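Local structure of catabolite control protein A (Lactococcus lactis, 2O20) at residues 145-151 with 158-164; 84-89 with 298-303; 265-271 with 328-332; 171-175 with 241-245; 222-228 with 247-253. The protein probably serves as a global transcription regulator of carbon catabolite repression and activation, binding DNA to switch genes off or on. The protein carries 1 engineered substitution. One frame throughout, in Å; residues are numbered along the deposited sequence. Where two conformers were deposited one is given.

Contact 1. Residues 145-151 with 158-164; sequences VVLVGTI and PSVNIDY
At the edge of the Tyr-164 ring, near its plane, lies the CD1 methyl of Ile-151, 4.0 Å from CE2; Asn-161 OD1 also sits at the edge, while the carbonyl oxygen of Ile-162 lies over one face, offset toward the rim. Tyr-164 OH donates to Asn-161 OD1 over 2.8 Å, in the carbonyl plane and on a lone pair. The other end of this amide is used too, for Asn-161 ND2 donates to Thr-150 O at 3.1 Å, approaching from above that carbonyl's plane. With CG beside the backbone N (chi1 -69°), Asn-161 brings its amide between these two partners. Held at both ends, the amide is fixed in rotation, and asparagine suits the place because it offers donor and acceptor on a short stem. Gly-149 turns the chain out of its strand at a positive phi of 83°, which favours glycine. Before this turn, Leu-147 N donates to Pro-158 O (2.9 Å), Leu-147 O accepts from Val-160 N (2.9 Å), and Gly-149 N reaches Val-160 O (3.2 Å). Val-146, Val-148 and Val-160, beta-branched and at home in strands, face helix 294-309. This is the ladder of parallel neighbours in the six-stranded sheet of one lobe of the periplasmic-binding-protein fold, here joined by a loop without a helix.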
# COMPACT_ATOMS: atom_id res chain seq x y z
N VAL D 145 25.76 2.91 -5.78
CA VAL D 145 24.63 2.51 -4.93
C VAL D 145 24.33 3.60 -3.90
O VAL D 145 25.25 4.28 -3.39
CB VAL D 145 24.92 1.13 -4.25
CG1 VAL D 145 26.26 1.15 -3.58
CG2 VAL D 145 23.85 0.74 -3.25
N VAL D 146 23.05 3.82 -3.64
CA VAL D 146 22.58 4.70 -2.58
C VAL D 146 21.57 3.91 -1.71
O VAL D 146 20.70 3.23 -2.25
CB VAL D 146 21.91 5.96 -3.13
CG1 VAL D 146 21.52 6.93 -1.98
CG2 VAL D 146 22.84 6.65 -4.14
N LEU D 147 21.71 4.01 -0.39
CA LEU D 147 20.76 3.41 0.57
C LEU D 147 19.70 4.44 0.96
O LEU D 147 20.02 5.62 1.12
CB LEU D 147 21.52 2.93 1.82
CG LEU D 147 22.86 2.18 1.64
CD1 LEU D 147 23.50 1.93 2.97
CD2 LEU D 147 22.72 0.85 0.85
N VAL D 148 18.45 3.99 1.11
CA VAL D 148 17.35 4.84 1.59
C VAL D 148 16.63 4.16 2.76
O VAL D 148 16.20 3.00 2.64
CB VAL D 148 16.31 5.17 0.47
CG1 VAL D 148 15.35 6.28 0.95
CG2 VAL D 148 17.01 5.56 -0.86
N GLY D 149 16.53 4.85 3.90
CA GLY D 149 15.87 4.32 5.08
C GLY D 149 16.76 3.42 5.92
O GLY D 149 16.30 2.84 6.91
N THR D 150 18.02 3.28 5.51
CA THR D 150 19.00 2.55 6.33
C THR D 150 20.36 3.22 6.22
O THR D 150 20.61 4.03 5.31
CB THR D 150 19.05 1.04 5.98
OG1 THR D 150 19.79 0.32 6.99
CG2 THR D 150 19.62 0.79 4.58
N ILE D 151 21.21 2.93 7.21
CA ILE D 151 22.51 3.56 7.37
C ILE D 151 23.60 2.49 7.44
O ILE D 151 23.48 1.52 8.20
CB ILE D 151 22.56 4.41 8.65
CG1 ILE D 151 21.42 5.44 8.69
CG2 ILE D 151 23.92 5.10 8.78
CD1 ILE D 151 21.19 6.04 10.06
N PRO D 158 26.85 5.85 0.28
CA PRO D 158 25.85 6.93 0.28
C PRO D 158 24.48 6.51 0.84
O PRO D 158 24.02 5.39 0.62
CB PRO D 158 25.77 7.34 -1.19
CG PRO D 158 27.13 7.00 -1.73
CD PRO D 158 27.50 5.72 -1.05
N SER D 159 23.82 7.42 1.56
CA SER D 159 22.51 7.15 2.17
C SER D 159 21.66 8.41 2.36
O SER D 159 22.18 9.52 2.44
CB SER D 159 22.68 6.41 3.51
OG SER D 159 23.04 7.28 4.58
N VAL D 160 20.35 8.22 2.35
CA VAL D 160 19.39 9.28 2.62
C VAL D 160 18.39 8.78 3.68
O VAL D 160 17.73 7.74 3.50
CB VAL D 160 18.65 9.71 1.35
CG1 VAL D 160 17.78 10.98 1.63
CG2 VAL D 160 19.65 9.97 0.24
N ASN D 161 18.25 9.56 4.76
CA ASN D 161 17.48 9.17 5.94
C ASN D 161 16.94 10.42 6.62
O ASN D 161 17.36 11.53 6.29
CB ASN D 161 18.37 8.39 6.94
CG ASN D 161 18.79 7.03 6.44
OD1 ASN D 161 18.07 6.02 6.60
ND2 ASN D 161 19.98 6.96 5.88
N ILE D 162 16.02 10.24 7.58
CA ILE D 162 15.76 11.24 8.63
C ILE D 162 16.74 11.04 9.78
O ILE D 162 17.55 10.10 9.75
CB ILE D 162 14.25 11.28 9.13
CG1 ILE D 162 13.84 10.03 9.92
CG2 ILE D 162 13.30 11.58 7.98
CD1 ILE D 162 12.79 10.30 10.97
N ASP D 163 16.71 11.95 10.76
CA ASP D 163 17.47 11.87 12.01
C ASP D 163 16.63 11.00 12.99
O ASP D 163 15.74 11.49 13.66
CB ASP D 163 17.77 13.29 12.55
CG ASP D 163 18.59 13.28 13.82
OD1 ASP D 163 18.75 12.22 14.44
OD2 ASP D 163 19.11 14.36 14.22
N TYR D 164 16.92 9.70 13.01
CA TYR D 164 16.12 8.76 13.85
C TYR D 164 16.26 9.01 15.37
O TYR D 164 15.32 8.77 16.16
CB TYR D 164 16.50 7.32 13.53
CG TYR D 164 16.31 6.95 12.07
CD1 TYR D 164 15.03 6.80 11.52
CD2 TYR D 164 17.39 6.72 11.25
CE1 TYR D 164 14.85 6.46 10.21
CE2 TYR D 164 17.21 6.38 9.90
CZ TYR D 164 15.94 6.24 9.40
OH TYR D 164 15.74 5.90 8.07

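Contact 2. Residues 84-89 with 298-303; sequences GVDDIA and GAVAMR. Engineered in segment 84-89: Ala-89 (natural residue Asp).
Gly-84 and Gly-298 mark the crossing of two helices that cover one face of the six-stranded parallel sheet, a glycine-mediated close helix pair in a Rossmann-like alpha/beta lobe. Their segment axes approach to 7.2 Å and cross at -43°, so the backbones almost touch: Gly-84 C is 3.8 Å from Gly-298 C. A side chain on Gly-84 would run into Ala-299 N, and one on Gly-298 would press on Val-85 N, which explains why the smallest residue suits both places. Beyond the crossing the helices diverge and larger side chains fill in. Ile-88 spreads its branches, CG1 packing 3.8 Å from Ala-299 CB and CG2 3.7 Å from Met-302 CG, while CD1 reaches the guanidinium of Arg-303. Met-302 leaves its helix with CG anti to the backbone N (chi1 -170°), which sets CG 3.5 Å from Val-85 O; the bend at chi2 then puts Met-302 SD 3.9 Å from Val-85 CG1. Its sulfur also comes near the CB of Ala-89, an engineered residue that replaces the natural aspartate. The sheet backs the pair: Val-85 rests on Val-68 and Met-96, Met-302 on Val-66, and Ala-301 on Val-146, Val-148 and Val-160.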
# COMPACT_ATOMS: atom_id res chain seq x y z
N GLY D 84 9.22 8.53 -5.71
CA GLY D 84 10.20 9.64 -5.80
C GLY D 84 11.41 9.28 -6.66
O GLY D 84 11.89 10.09 -7.48
N VAL D 85 11.90 8.06 -6.50
CA VAL D 85 12.96 7.51 -7.36
C VAL D 85 12.52 7.49 -8.83
O VAL D 85 13.24 8.00 -9.72
CB VAL D 85 13.34 6.07 -6.91
CG1 VAL D 85 14.40 5.43 -7.86
CG2 VAL D 85 13.84 6.04 -5.49
N ASP D 86 11.35 6.89 -9.08
CA ASP D 86 10.78 6.76 -10.43
C ASP D 86 10.65 8.10 -11.16
O ASP D 86 11.00 8.21 -12.34
CB ASP D 86 9.42 6.07 -10.31
CG ASP D 86 8.78 5.74 -11.65
OD1 ASP D 86 7.57 6.03 -11.82
OD2 ASP D 86 9.47 5.17 -12.50
N ASP D 87 10.13 9.12 -10.47
CA ASP D 87 9.93 10.42 -11.07
C ASP D 87 11.24 11.07 -11.55
O ASP D 87 11.27 11.66 -12.66
CB ASP D 87 9.15 11.32 -10.12
CG ASP D 87 7.65 11.03 -10.14
OD1 ASP D 87 7.26 10.06 -10.84
OD2 ASP D 87 6.88 11.73 -9.43
N ILE D 88 12.29 10.96 -10.75
CA ILE D 88 13.57 11.54 -11.10
C ILE D 88 14.26 10.77 -12.23
O ILE D 88 14.84 11.36 -13.17
CB ILE D 88 14.51 11.66 -9.86
CG1 ILE D 88 13.89 12.59 -8.79
CG2 ILE D 88 15.92 12.14 -10.28
CD1 ILE D 88 13.92 14.06 -9.17
N ALA D 89 14.21 9.45 -12.14
CA ALA D 89 14.79 8.60 -13.19
C ALA D 89 14.04 8.77 -14.54
O ALA D 89 14.66 8.91 -15.60
CB ALA D 89 14.76 7.12 -12.75
N GLY D 298 13.26 9.30 -1.64
CA GLY D 298 13.49 8.69 -2.97
C GLY D 298 14.05 9.67 -4.02
O GLY D 298 15.01 9.35 -4.73
N ALA D 299 13.43 10.84 -4.15
CA ALA D 299 13.88 11.85 -5.12
C ALA D 299 15.30 12.30 -4.82
O ALA D 299 16.15 12.37 -5.73
CB ALA D 299 12.93 13.03 -5.13
N VAL D 300 15.59 12.59 -3.56
CA VAL D 300 16.92 13.04 -3.14
C VAL D 300 17.95 11.96 -3.41
O VAL D 300 19.04 12.25 -3.89
CB VAL D 300 16.92 13.54 -1.64
CG1 VAL D 300 18.33 13.73 -1.13
CG2 VAL D 300 16.15 14.85 -1.53
N ALA D 301 17.59 10.70 -3.11
CA ALA D 301 18.46 9.57 -3.37
C ALA D 301 18.75 9.40 -4.85
O ALA D 301 19.90 9.12 -5.25
CB ALA D 301 17.84 8.30 -2.84
N MET D 302 17.73 9.54 -5.68
CA MET D 302 17.92 9.33 -7.12
C MET D 302 18.75 10.49 -7.75
O MET D 302 19.56 10.27 -8.68
CB MET D 302 16.56 9.10 -7.82
CG MET D 302 16.66 8.64 -9.24
SD MET D 302 17.51 7.05 -9.52
CE MET D 302 18.81 7.57 -10.64
N ARG D 303 18.60 11.70 -7.22
CA ARG D 303 19.43 12.85 -7.62
C ARG D 303 20.91 12.59 -7.35
O ARG D 303 21.78 12.89 -8.18
CB ARG D 303 18.97 14.13 -6.92
CG ARG D 303 17.77 14.77 -7.56
CD ARG D 303 17.36 16.05 -6.85
NE ARG D 303 16.00 16.41 -7.24
CZ ARG D 303 14.99 16.65 -6.40
NH1 ARG D 303 15.16 16.60 -5.08
NH2 ARG D 303 13.80 16.97 -6.91

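Contact 3. Residues 265-271 with 328-332; sequences VPEDFEI and RRSTK
Glu-270 and Lys-332, the C-terminal residue, form a two-point grip. Lys-332 NZ makes a salt bridge to Glu-270 OE2 at 2.9 Å, and Lys-332 N, in the backbone, donates to Glu-270 OE1 at 2.8 Å; both donors meet the carboxylate from above its plane, and the two side chains cross at about a right angle. The grip fastens the C-terminal tail along strand 270-272, the outermost strand of the four-stranded parallel sheet in the C-terminal lobe of this periplasmic-binding-protein fold. Bent only at its last torsion (chi4 72°), the Lys-332 chain also delivers NZ to Pro-266 O at 2.9 Å, in the carbonyl plane, and makes a weak bond to Glu-267 O. Glu-270 OE2 has further partners in Asn-180 and Ser-178. With an alanine here, the Lys-332 ammonium would probably be left without its charged mate and the tail's last N-H without an acceptor. Ser-330 pairs with the strand edge in both senses: its O accepts from Ile-271 N at 2.9 Å, and its hydroxyl OG donates to Ile-271 O at 2.8 Å, as a short side chain close to the backbone can. Thr-331 turns its own hydroxyl to Thr-288. Packing fills the rest. Pro-266, which follows a cis peptide bond, sets CB 3.5 Å from Thr-331 C, while Val-265 CG1 lies beside Ser-330. Farther along, one water donates to Val-265 O and to Arg-329 O, 3.0 Å from each.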
# COMPACT_ATOMS: atom_id res chain seq x y z
N VAL D 265 -8.27 4.53 24.10
CA VAL D 265 -7.20 5.26 23.42
C VAL D 265 -7.75 6.66 23.10
O VAL D 265 -8.78 6.78 22.43
CB VAL D 265 -6.77 4.49 22.09
CG1 VAL D 265 -5.78 5.29 21.24
CG2 VAL D 265 -6.17 3.12 22.40
N PRO D 266 -7.04 7.74 23.49
CA PRO D 266 -5.74 7.81 24.16
C PRO D 266 -5.76 7.89 25.69
O PRO D 266 -4.71 8.10 26.30
CB PRO D 266 -5.16 9.11 23.60
CG PRO D 266 -6.33 9.98 23.49
CD PRO D 266 -7.48 9.08 23.06
N GLU D 267 -6.93 7.71 26.31
CA GLU D 267 -7.06 7.93 27.75
C GLU D 267 -6.18 7.02 28.60
O GLU D 267 -5.54 7.51 29.56
CB GLU D 267 -8.53 7.77 28.17
CG GLU D 267 -9.46 8.90 27.66
CD GLU D 267 -9.97 8.76 26.19
OE1 GLU D 267 -9.75 7.70 25.49
OE2 GLU D 267 -10.60 9.75 25.73
N ASP D 268 -6.17 5.73 28.27
CA ASP D 268 -5.41 4.71 29.00
C ASP D 268 -4.20 4.15 28.24
O ASP D 268 -3.32 3.52 28.85
CB ASP D 268 -6.34 3.55 29.39
CG ASP D 268 -7.39 3.97 30.40
OD1 ASP D 268 -7.18 4.97 31.13
OD2 ASP D 268 -8.42 3.31 30.50
N PHE D 269 -4.16 4.35 26.93
CA PHE D 269 -3.03 3.89 26.12
C PHE D 269 -2.82 4.82 24.92
O PHE D 269 -3.78 5.14 24.22
CB PHE D 269 -3.18 2.43 25.64
CG PHE D 269 -1.84 1.79 25.30
CD1 PHE D 269 -1.14 1.05 26.25
CD2 PHE D 269 -1.28 1.98 24.07
CE1 PHE D 269 0.11 0.52 25.95
CE2 PHE D 269 -0.01 1.49 23.76
CZ PHE D 269 0.66 0.73 24.71
N GLU D 270 -1.57 5.24 24.71
CA GLU D 270 -1.21 6.18 23.65
C GLU D 270 -0.15 5.56 22.73
O GLU D 270 0.68 4.80 23.18
CB GLU D 270 -0.64 7.46 24.23
CG GLU D 270 -1.56 8.25 25.18
CD GLU D 270 -0.96 9.58 25.57
OE1 GLU D 270 -0.73 10.44 24.70
OE2 GLU D 270 -0.65 9.75 26.79
N ILE D 271 -0.24 5.88 21.45
CA ILE D 271 0.64 5.32 20.42
C ILE D 271 1.17 6.44 19.49
O ILE D 271 0.41 7.29 19.03
CB ILE D 271 -0.07 4.24 19.55
CG1 ILE D 271 -0.60 3.10 20.42
CG2 ILE D 271 0.89 3.68 18.49
CD1 ILE D 271 -1.50 2.11 19.68
N ARG D 328 -2.49 13.41 16.37
CA ARG D 328 -3.82 12.97 15.98
C ARG D 328 -4.51 12.35 17.22
O ARG D 328 -4.20 12.74 18.36
CB ARG D 328 -3.75 12.05 14.74
CG ARG D 328 -3.18 12.74 13.48
CD ARG D 328 -3.30 11.86 12.24
NE ARG D 328 -2.65 12.45 11.08
CZ ARG D 328 -1.69 11.87 10.36
NH1 ARG D 328 -1.22 10.67 10.69
NH2 ARG D 328 -1.18 12.53 9.33
N ARG D 329 -5.45 11.42 17.04
CA ARG D 329 -6.27 10.98 18.17
C ARG D 329 -5.76 9.72 18.90
O ARG D 329 -6.44 9.23 19.80
CB ARG D 329 -7.72 10.84 17.72
CG ARG D 329 -8.27 12.19 17.21
CD ARG D 329 -9.76 12.26 17.12
NE ARG D 329 -10.25 13.59 16.71
CZ ARG D 329 -10.27 14.08 15.47
NH1 ARG D 329 -9.78 13.40 14.42
NH2 ARG D 329 -10.77 15.29 15.26
N SER D 330 -4.54 9.26 18.61
CA SER D 330 -3.94 8.18 19.42
C SER D 330 -3.02 8.66 20.53
O SER D 330 -2.44 7.82 21.24
CB SER D 330 -3.22 7.13 18.55
OG SER D 330 -2.08 7.68 17.90
N THR D 331 -2.92 9.99 20.68
CA THR D 331 -2.22 10.64 21.79
C THR D 331 -3.14 11.70 22.42
O THR D 331 -4.10 12.17 21.80
CB THR D 331 -0.86 11.27 21.36
OG1 THR D 331 -1.04 12.12 20.21
CG2 THR D 331 0.14 10.18 20.98
N LYS D 332 -2.84 12.04 23.67
CA LYS D 332 -3.63 13.00 24.45
C LYS D 332 -3.40 14.43 24.01
O LYS D 332 -4.28 15.29 24.22
CB LYS D 332 -3.28 12.90 25.93
CG LYS D 332 -3.76 11.64 26.60
CD LYS D 332 -3.28 11.62 28.06
CE LYS D 332 -3.74 10.43 28.81
NZ LYS D 332 -3.03 9.15 28.38
OXT LYS D 332 -2.32 14.74 23.48
O HOH W 1 -9.31 8.58 20.10

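Contact 4. Residues 171-175 with 241-245; sequences STKKL and TSAVV
Leu-175 O, near the C-terminal end of helix 164-177, is hydrogen-bonded to both Asn-180 ND2 and Ser-178 OG, while the side chain of this leucine packs onto Val-244 and Ser-242. Helix and strand belong to the alpha/beta layering of the C-terminal lobe: the helix covers a parallel sheet and runs nearly antiparallel to strand 242-245, at 166°, with the segment axes 8.7 Å apart. Strand alternation turns Ser-242 and Val-244 toward the helix and Ala-243 away. With CG beside the backbone N (chi1 -65°) and CD1 extended beyond it (chi2 170°), Leu-175 brings CD1 to 3.6 Å from Val-244 CG2. Were an alanine placed here, a gap would probably open beside Val-244 CG2 and over Ser-242. One turn earlier, Ser-171 offers its CB, 3.7 Å from Val-244 CG1, and Thr-172 OG1 lies 4.0 Å from Val-244 CG2. Both hydroxyls bond back to their own helix, at Ala-167 O and Ala-168 O respectively, so these small polar residues can sit against an apolar surface without a polar partner in the strand. Less usual is Ser-242 OG: buried 3.8 Å from Leu-175 CD1, it has no hydrogen-bonding partner in the model.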
# COMPACT_ATOMS: atom_id res chain seq x y z
N SER D 171 9.49 11.92 20.13
CA SER D 171 8.35 11.02 20.33
C SER D 171 8.21 10.59 21.81
O SER D 171 7.10 10.62 22.41
CB SER D 171 8.50 9.76 19.43
OG SER D 171 8.45 10.11 18.08
N THR D 172 9.33 10.15 22.38
CA THR D 172 9.35 9.71 23.79
C THR D 172 8.99 10.89 24.72
O THR D 172 8.15 10.73 25.60
CB THR D 172 10.71 9.09 24.15
OG1 THR D 172 11.02 8.05 23.21
CG2 THR D 172 10.73 8.56 25.60
N LYS D 173 9.57 12.07 24.49
CA LYS D 173 9.27 13.25 25.29
C LYS D 173 7.80 13.67 25.23
O LYS D 173 7.24 14.11 26.22
CB LYS D 173 10.17 14.43 24.83
CG LYS D 173 10.23 15.59 25.78
CD LYS D 173 11.24 16.66 25.27
CE LYS D 173 11.48 17.73 26.30
NZ LYS D 173 12.58 18.61 25.84
N LYS D 174 7.17 13.53 24.07
CA LYS D 174 5.76 13.82 23.94
C LYS D 174 4.90 12.93 24.87
O LYS D 174 3.94 13.40 25.47
CB LYS D 174 5.34 13.61 22.48
CG LYS D 174 3.90 13.94 22.20
CD LYS D 174 3.63 14.06 20.70
CE LYS D 174 2.17 14.11 20.43
NZ LYS D 174 1.58 15.40 20.86
N LEU D 175 5.26 11.66 24.99
CA LEU D 175 4.52 10.74 25.86
C LEU D 175 4.86 11.03 27.35
O LEU D 175 4.01 10.89 28.24
CB LEU D 175 4.86 9.29 25.51
CG LEU D 175 4.41 8.85 24.11
CD1 LEU D 175 4.98 7.50 23.72
CD2 LEU D 175 2.90 8.85 24.00
N THR D 241 1.90 2.01 29.36
CA THR D 241 0.72 2.83 29.08
C THR D 241 0.82 3.61 27.78
O THR D 241 -0.10 4.35 27.45
CB THR D 241 0.42 3.84 30.21
OG1 THR D 241 1.56 4.72 30.38
CG2 THR D 241 0.08 3.09 31.52
N SER D 242 1.91 3.42 27.05
CA SER D 242 2.11 4.05 25.77
C SER D 242 3.25 3.36 25.04
O SER D 242 4.00 2.57 25.63
CB SER D 242 2.40 5.53 25.94
OG SER D 242 3.58 5.72 26.73
N ALA D 243 3.38 3.65 23.75
CA ALA D 243 4.45 3.12 22.94
C ALA D 243 4.82 4.05 21.78
O ALA D 243 3.94 4.66 21.16
CB ALA D 243 4.02 1.79 22.38
N VAL D 244 6.12 4.08 21.50
CA VAL D 244 6.69 4.63 20.25
C VAL D 244 7.04 3.43 19.38
O VAL D 244 7.64 2.46 19.86
CB VAL D 244 7.96 5.43 20.50
CG1 VAL D 244 8.46 6.10 19.17
CG2 VAL D 244 7.73 6.45 21.63
N VAL D 245 6.60 3.47 18.12
CA VAL D 245 6.69 2.34 17.22
C VAL D 245 7.38 2.77 15.91
O VAL D 245 7.01 3.79 15.30
CB VAL D 245 5.28 1.76 16.94
CG1 VAL D 245 5.45 0.47 16.15
CG2 VAL D 245 4.48 1.54 18.27

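Contact 5. Residues 222-228 with 247-253; sequences NYSYEQG and HDTVAVG. With SO4 (sulfate ion), chain L.
Hydrogen bonds join His-247 and Thr-249, at the start of helix 248-260, to the chain leading into helix 225-237. His-247 ND1 donates to Asn-222 O at 3.3 Å, the oxygen lying in the imidazole plane and the nitrogen in the carbonyl plane; a water donates to the same oxygen. Thr-249 OG1 donates to Tyr-223 O at 3.0 Å. Ser-224 and Gln-227 form a capping box: Gln-227 N donates to Ser-224 OG (3.1 Å), and Gln-227 OE1 accepts from both Ser-224 N (3.0 Å) and Tyr-223 N, which holds the amide. His-247 NE2 gives a weak bond to O3 of a sulfate, probably from the crystallisation liquor and also held by Asn-195. Among aromatic contacts, the Tyr-223 and His-247 rings run side by side with planes at 24°, but their centroids are 5.4 Å apart and they barely overlap. Packing joins the helices at two glycines. Gly-228 CA meets Val-250 O at 3.4 Å in a CA-H...O contact, and a side chain on Gly-228 or Gly-253 would clash with the opposite backbone. Val-250 CG2 presses within 3.4 Å of Tyr-223 C. Tyr-225, its CG anti to the backbone N (chi1 177°), carries its ring to Gly-253, CD1 lying 3.4 Å from Gly-253 N; its OH bonds Ser-256 and its ring meets Tyr-282 of the second subunit. The imidazole and the threonine hydroxyl thus tie the start of one helix to backbone carbonyls before the other.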
# COMPACT_ATOMS: atom_id res chain seq x y z
N ASN D 222 10.25 -6.50 15.04
CA ASN D 222 8.86 -6.29 14.69
C ASN D 222 8.71 -5.49 13.42
O ASN D 222 9.16 -4.36 13.37
CB ASN D 222 8.15 -5.58 15.83
CG ASN D 222 8.05 -6.46 17.03
OD1 ASN D 222 7.38 -7.49 16.98
ND2 ASN D 222 8.76 -6.09 18.10
N TYR D 223 8.09 -6.11 12.42
CA TYR D 223 8.01 -5.54 11.07
C TYR D 223 6.60 -5.49 10.46
O TYR D 223 6.36 -4.63 9.61
CB TYR D 223 8.96 -6.30 10.13
CG TYR D 223 10.44 -6.14 10.45
CD1 TYR D 223 11.13 -5.00 10.05
CD2 TYR D 223 11.14 -7.12 11.15
CE1 TYR D 223 12.48 -4.83 10.33
CE2 TYR D 223 12.49 -6.94 11.46
CZ TYR D 223 13.16 -5.81 11.03
OH TYR D 223 14.51 -5.62 11.31
N SER D 224 5.70 -6.35 10.92
CA SER D 224 4.40 -6.56 10.30
C SER D 224 3.20 -6.13 11.17
O SER D 224 3.29 -6.00 12.41
CB SER D 224 4.26 -8.04 9.92
OG SER D 224 3.97 -8.88 11.03
N TYR D 225 2.08 -5.89 10.48
CA TYR D 225 0.78 -5.64 11.13
C TYR D 225 0.41 -6.76 12.13
O TYR D 225 0.05 -6.48 13.28
CB TYR D 225 -0.31 -5.54 10.04
CG TYR D 225 -1.72 -5.35 10.53
CD1 TYR D 225 -2.16 -4.12 11.03
CD2 TYR D 225 -2.64 -6.40 10.46
CE1 TYR D 225 -3.48 -3.97 11.47
CE2 TYR D 225 -3.95 -6.24 10.90
CZ TYR D 225 -4.35 -5.02 11.41
OH TYR D 225 -5.66 -4.90 11.84
N GLU D 226 0.58 -8.02 11.72
CA GLU D 226 0.27 -9.16 12.62
C GLU D 226 1.18 -9.20 13.85
O GLU D 226 0.75 -9.53 14.95
CB GLU D 226 0.28 -10.52 11.92
CG GLU D 226 -0.99 -10.85 11.11
CD GLU D 226 -2.28 -10.86 11.93
OE1 GLU D 226 -2.27 -11.22 13.14
OE2 GLU D 226 -3.32 -10.51 11.35
N GLN D 227 2.43 -8.80 13.71
CA GLN D 227 3.32 -8.75 14.85
C GLN D 227 2.87 -7.67 15.84
O GLN D 227 2.91 -7.88 17.06
CB GLN D 227 4.77 -8.51 14.41
CG GLN D 227 5.44 -9.74 13.82
CD GLN D 227 6.84 -9.44 13.30
OE1 GLN D 227 7.04 -8.54 12.47
NE2 GLN D 227 7.83 -10.13 13.84
N GLY D 228 2.47 -6.51 15.31
CA GLY D 228 1.95 -5.39 16.12
C GLY D 228 0.76 -5.81 16.94
O GLY D 228 0.70 -5.54 18.14
N HIS D 247 7.76 1.28 12.87
CA HIS D 247 7.13 0.98 11.57
C HIS D 247 5.62 1.17 11.63
O HIS D 247 4.98 0.73 12.54
CB HIS D 247 7.45 -0.43 11.12
CG HIS D 247 8.91 -0.66 10.91
ND1 HIS D 247 9.59 -1.69 11.52
CD2 HIS D 247 9.83 0.07 10.24
CE1 HIS D 247 10.87 -1.62 11.19
NE2 HIS D 247 11.04 -0.55 10.43
N ASP D 248 5.08 1.86 10.63
CA ASP D 248 3.65 2.17 10.61
C ASP D 248 2.76 0.92 10.63
O ASP D 248 1.73 0.93 11.29
CB ASP D 248 3.30 2.98 9.34
CG ASP D 248 3.92 4.38 9.33
OD1 ASP D 248 4.12 5.04 10.39
OD2 ASP D 248 4.24 4.81 8.19
N THR D 249 3.12 -0.13 9.89
CA THR D 249 2.30 -1.34 9.85
C THR D 249 2.18 -1.98 11.24
O THR D 249 1.12 -2.42 11.62
CB THR D 249 2.89 -2.40 8.91
OG1 THR D 249 4.30 -2.48 9.15
CG2 THR D 249 2.61 -2.06 7.46
N VAL D 250 3.28 -1.98 11.97
CA VAL D 250 3.30 -2.46 13.36
C VAL D 250 2.41 -1.61 14.30
O VAL D 250 1.67 -2.13 15.12
CB VAL D 250 4.75 -2.56 13.87
CG1 VAL D 250 4.77 -3.09 15.30
CG2 VAL D 250 5.61 -3.43 12.92
N ALA D 251 2.51 -0.29 14.18
CA ALA D 251 1.71 0.66 14.97
C ALA D 251 0.24 0.50 14.74
O ALA D 251 -0.52 0.60 15.69
CB ALA D 251 2.09 2.09 14.66
N VAL D 252 -0.13 0.33 13.47
CA VAL D 252 -1.52 0.15 13.11
C VAL D 252 -2.04 -1.17 13.69
O VAL D 252 -3.19 -1.22 14.15
CB VAL D 252 -1.75 0.21 11.58
CG1 VAL D 252 -3.19 -0.07 11.22
CG2 VAL D 252 -1.36 1.58 11.01
N GLY D 253 -1.21 -2.22 13.67
CA GLY D 253 -1.52 -3.48 14.33
C GLY D 253 -1.72 -3.39 15.84
O GLY D 253 -2.70 -3.94 16.37
S SO4 L . 14.47 -1.12 10.44
O1 SO4 L . 15.89 -1.46 10.33
O2 SO4 L . 13.92 -1.77 11.63
O3 SO4 L . 14.33 0.34 10.55
O4 SO4 L . 13.77 -1.60 9.24
O HOH W 2 8.26 -1.47 14.64

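The five contacts divide between the two lobes of the chain. Contacts 1 and 2, with centres 13 Å apart, share the six-stranded sheet: Ala-301 of the helix in contact 2 packs on Val-148 and Val-160 of contact 1. Contacts 3, 4 and 5 gather round the four-stranded sheet, where strands 242-245 and 270-272 are neighbours, and Val-245 of contact 4 packs on Val-250 of contact 5. Contacts 1, 4 and 5 all fall between the segments of contact 2; contact 3 brings the C-terminus back to the second lobe, its centre about 35 Å from that of contact 2. The chain thus passes repeatedly between lobes, building the two-lobed core that in the LacI family typically binds effectors.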